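Local coordinates for protein (congerin I) (Conger myriaster, PDB 1C1L) that binds beta-galactosides as a homodimeric galectin of the conger eel, although its physiological role is not yet known, at residues L5-K8 / N9-F12. Residues are numbered along the deposited sequence; the frame is centred on the assembly and turned at random.
Sequences LQVK and NFDF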
ATOM      1  N   LEU A   5      -1.864  -7.657  -0.869  1.00 10.21           N
ATOM      2  CA  LEU A   5      -2.537  -6.786  -1.799  1.00  8.97           C
ATOM      3  C   LEU A   5      -1.506  -6.343  -2.810  1.00  8.84           C
ATOM      4  O   LEU A   5      -0.413  -5.883  -2.463  1.00  8.60           O
ATOM      5  CB  LEU A   5      -3.083  -5.568  -1.082  1.00  8.82           C
ATOM      6  CG  LEU A   5      -3.862  -4.568  -1.913  1.00 10.14           C
ATOM      7  CD1 LEU A   5      -5.164  -5.193  -2.399  1.00  9.62           C
ATOM      8  CD2 LEU A   5      -4.065  -3.320  -1.072  1.00 10.75           C
ATOM      9  N   GLN A   6      -1.838  -6.516  -4.085  1.00  7.75           N
ATOM     10  CA  GLN A   6      -1.042  -6.043  -5.186  1.00  8.34           C
ATOM     11  C   GLN A   6      -1.501  -4.620  -5.479  1.00  9.75           C
ATOM     12  O   GLN A   6      -2.662  -4.418  -5.866  1.00 10.17           O
ATOM     13  CB  GLN A   6      -1.266  -6.948  -6.395  1.00 10.96           C
ATOM     14  CG  GLN A   6      -0.471  -6.492  -7.617  1.00 15.87           C
ATOM     15  CD  GLN A   6       1.039  -6.505  -7.436  1.00 20.80           C
ATOM     16  OE1 GLN A   6       1.768  -5.718  -8.021  1.00 25.10           O
ATOM     17  NE2 GLN A   6       1.600  -7.388  -6.632  1.00 20.02           N
ATOM     18  N   VAL A   7      -0.640  -3.630  -5.276  1.00  8.68           N
ATOM     19  CA  VAL A   7      -0.944  -2.241  -5.566  1.00  8.33           C
ATOM     20  C   VAL A   7      -0.218  -1.941  -6.875  1.00  9.26           C
ATOM     21  O   VAL A   7       0.977  -1.641  -6.909  1.00  7.90           O
ATOM     22  CB  VAL A   7      -0.437  -1.345  -4.405  1.00  8.98           C
ATOM     23  CG1 VAL A   7      -0.820   0.092  -4.704  1.00 10.07           C
ATOM     24  CG2 VAL A   7      -1.008  -1.803  -3.072  1.00  8.91           C
ATOM     25  N   LYS A   8      -0.990  -1.985  -7.968  1.00 10.27           N
ATOM     26  CA  LYS A   8      -0.463  -1.859  -9.318  1.00 10.29           C
ATOM     27  C   LYS A   8       0.361  -0.604  -9.571  1.00  9.03           C
ATOM     28  O   LYS A   8       1.395  -0.627 -10.240  1.00 10.28           O
ATOM     29  CB  LYS A   8      -1.599  -1.871 -10.347  1.00 13.12           C
ATOM     30  CG  LYS A   8      -1.055  -1.889 -11.777  1.00 16.54           C
ATOM     31  CD  LYS A   8      -2.111  -1.548 -12.809  1.00 23.46           C
ATOM     32  CE  LYS A   8      -1.514  -0.700 -13.925  1.00 25.83           C
ATOM     33  NZ  LYS A   8      -0.995   0.553 -13.398  1.00 29.21           N
ATOM     34  N   ASN A   9      -0.068   0.491  -8.962  1.00  8.93           N
ATOM     35  CA  ASN A   9       0.540   1.793  -9.197  1.00 10.80           C
ATOM     36  C   ASN A   9       1.869   2.049  -8.538  1.00 11.82           C
ATOM     37  O   ASN A   9       2.548   3.008  -8.890  1.00 12.29           O
ATOM     38  CB  ASN A   9      -0.380   2.911  -8.750  1.00 11.00           C
ATOM     39  CG  ASN A   9      -1.704   2.837  -9.474  1.00 11.46           C
ATOM     40  OD1 ASN A   9      -2.506   1.951  -9.198  1.00 11.38           O
ATOM     41  ND2 ASN A   9      -1.944   3.732 -10.417  1.00 13.21           N
ATOM     42  N   PHE A  10       2.210   1.234  -7.549  1.00 12.49           N
ATOM     43  CA  PHE A  10       3.407   1.497  -6.777  1.00 13.04           C
ATOM     44  C   PHE A  10       4.624   0.753  -7.305  1.00 13.44           C
ATOM     45  O   PHE A  10       4.767  -0.444  -7.077  1.00 14.76           O
ATOM     46  CB  PHE A  10       3.163   1.125  -5.300  1.00 11.96           C
ATOM     47  CG  PHE A  10       2.351   2.106  -4.453  1.00 12.40           C
ATOM     48  CD1 PHE A  10       1.867   3.319  -4.968  1.00 12.39           C
ATOM     49  CD2 PHE A  10       2.104   1.795  -3.115  1.00 12.58           C
ATOM     50  CE1 PHE A  10       1.155   4.192  -4.152  1.00 13.02           C
ATOM     51  CE2 PHE A  10       1.394   2.679  -2.306  1.00 13.92           C
ATOM     52  CZ  PHE A  10       0.923   3.874  -2.824  1.00 13.43           C
ATOM     53  N   ASP A  11       5.474   1.410  -8.080  1.00 14.58           N
ATOM     54  CA  ASP A  11       6.711   0.806  -8.542  1.00 16.69           C
ATOM     55  C   ASP A  11       7.803   1.399  -7.694  1.00 15.78           C
ATOM     56  O   ASP A  11       8.210   2.551  -7.873  1.00 15.03           O
ATOM     57  CB  ASP A  11       7.037   1.134  -9.990  1.00 20.36           C
ATOM     58  CG  ASP A  11       6.074   0.583 -11.011  1.00 24.45           C
ATOM     59  OD1 ASP A  11       5.562  -0.509 -10.818  1.00 26.61           O
ATOM     60  OD2 ASP A  11       5.835   1.255 -12.007  1.00 28.55           O
ATOM     61  N   PHE A  12       8.291   0.638  -6.733  1.00 15.30           N
ATOM     62  CA  PHE A  12       9.342   1.126  -5.868  1.00 14.05           C
ATOM     63  C   PHE A  12      10.652   0.925  -6.614  1.00 13.02           C
ATOM     64  O   PHE A  12      11.290  -0.129  -6.546  1.00 13.20           O
ATOM     65  CB  PHE A  12       9.291   0.344  -4.539  1.00 14.21           C
ATOM     66  CG  PHE A  12      10.284   0.844  -3.497  1.00 13.66           C
ATOM     67  CD1 PHE A  12      10.658   2.187  -3.466  1.00 12.37           C
ATOM     68  CD2 PHE A  12      10.834  -0.049  -2.578  1.00 14.82           C
ATOM     69  CE1 PHE A  12      11.578   2.647  -2.528  1.00 11.84           C
ATOM     70  CE2 PHE A  12      11.756   0.415  -1.636  1.00 13.58           C
ATOM     71  CZ  PHE A  12      12.128   1.759  -1.609  1.00 12.90           C
TER
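Val7 and Phe10 meet at the two ends of a tight turn, where the valine sets one methyl over a face of the phenylalanine ring. That methyl, CG1, lies 4.0 Å from the centroid of the Phe10 ring and 21° off the ring normal, a CH-pi contact displaced toward the rim, so that Phe10 CD2 is the nearest ring atom to Val7 CG1, at 3.7 Å. The torsions help to bring the groups together: Val7 holds CG1 opposite its own nitrogen (chi1 -178°), next to the carbonyl carbon and hence to the chain that follows, while Phe10 turns its CG to the side of its own nitrogen (chi1 -77°). The backbone between them is a type I beta turn, closed by a hydrogen bond of 3.2 Å from Phe10 N to Val7 O. The turn bends the chain sharply away from the end of strand 5-7; in the galectin dimer this strand pairs antiparallel with a strand of the second subunit, carrying the sheet across the interface. Asn9, at the turn's corner, accepts a hydrogen bond through OD1 from Leu125 N of the second subunit. Phe10 also packs on Val134 and Leu136 of strand 129-136 and on Thr132 of the second subunit.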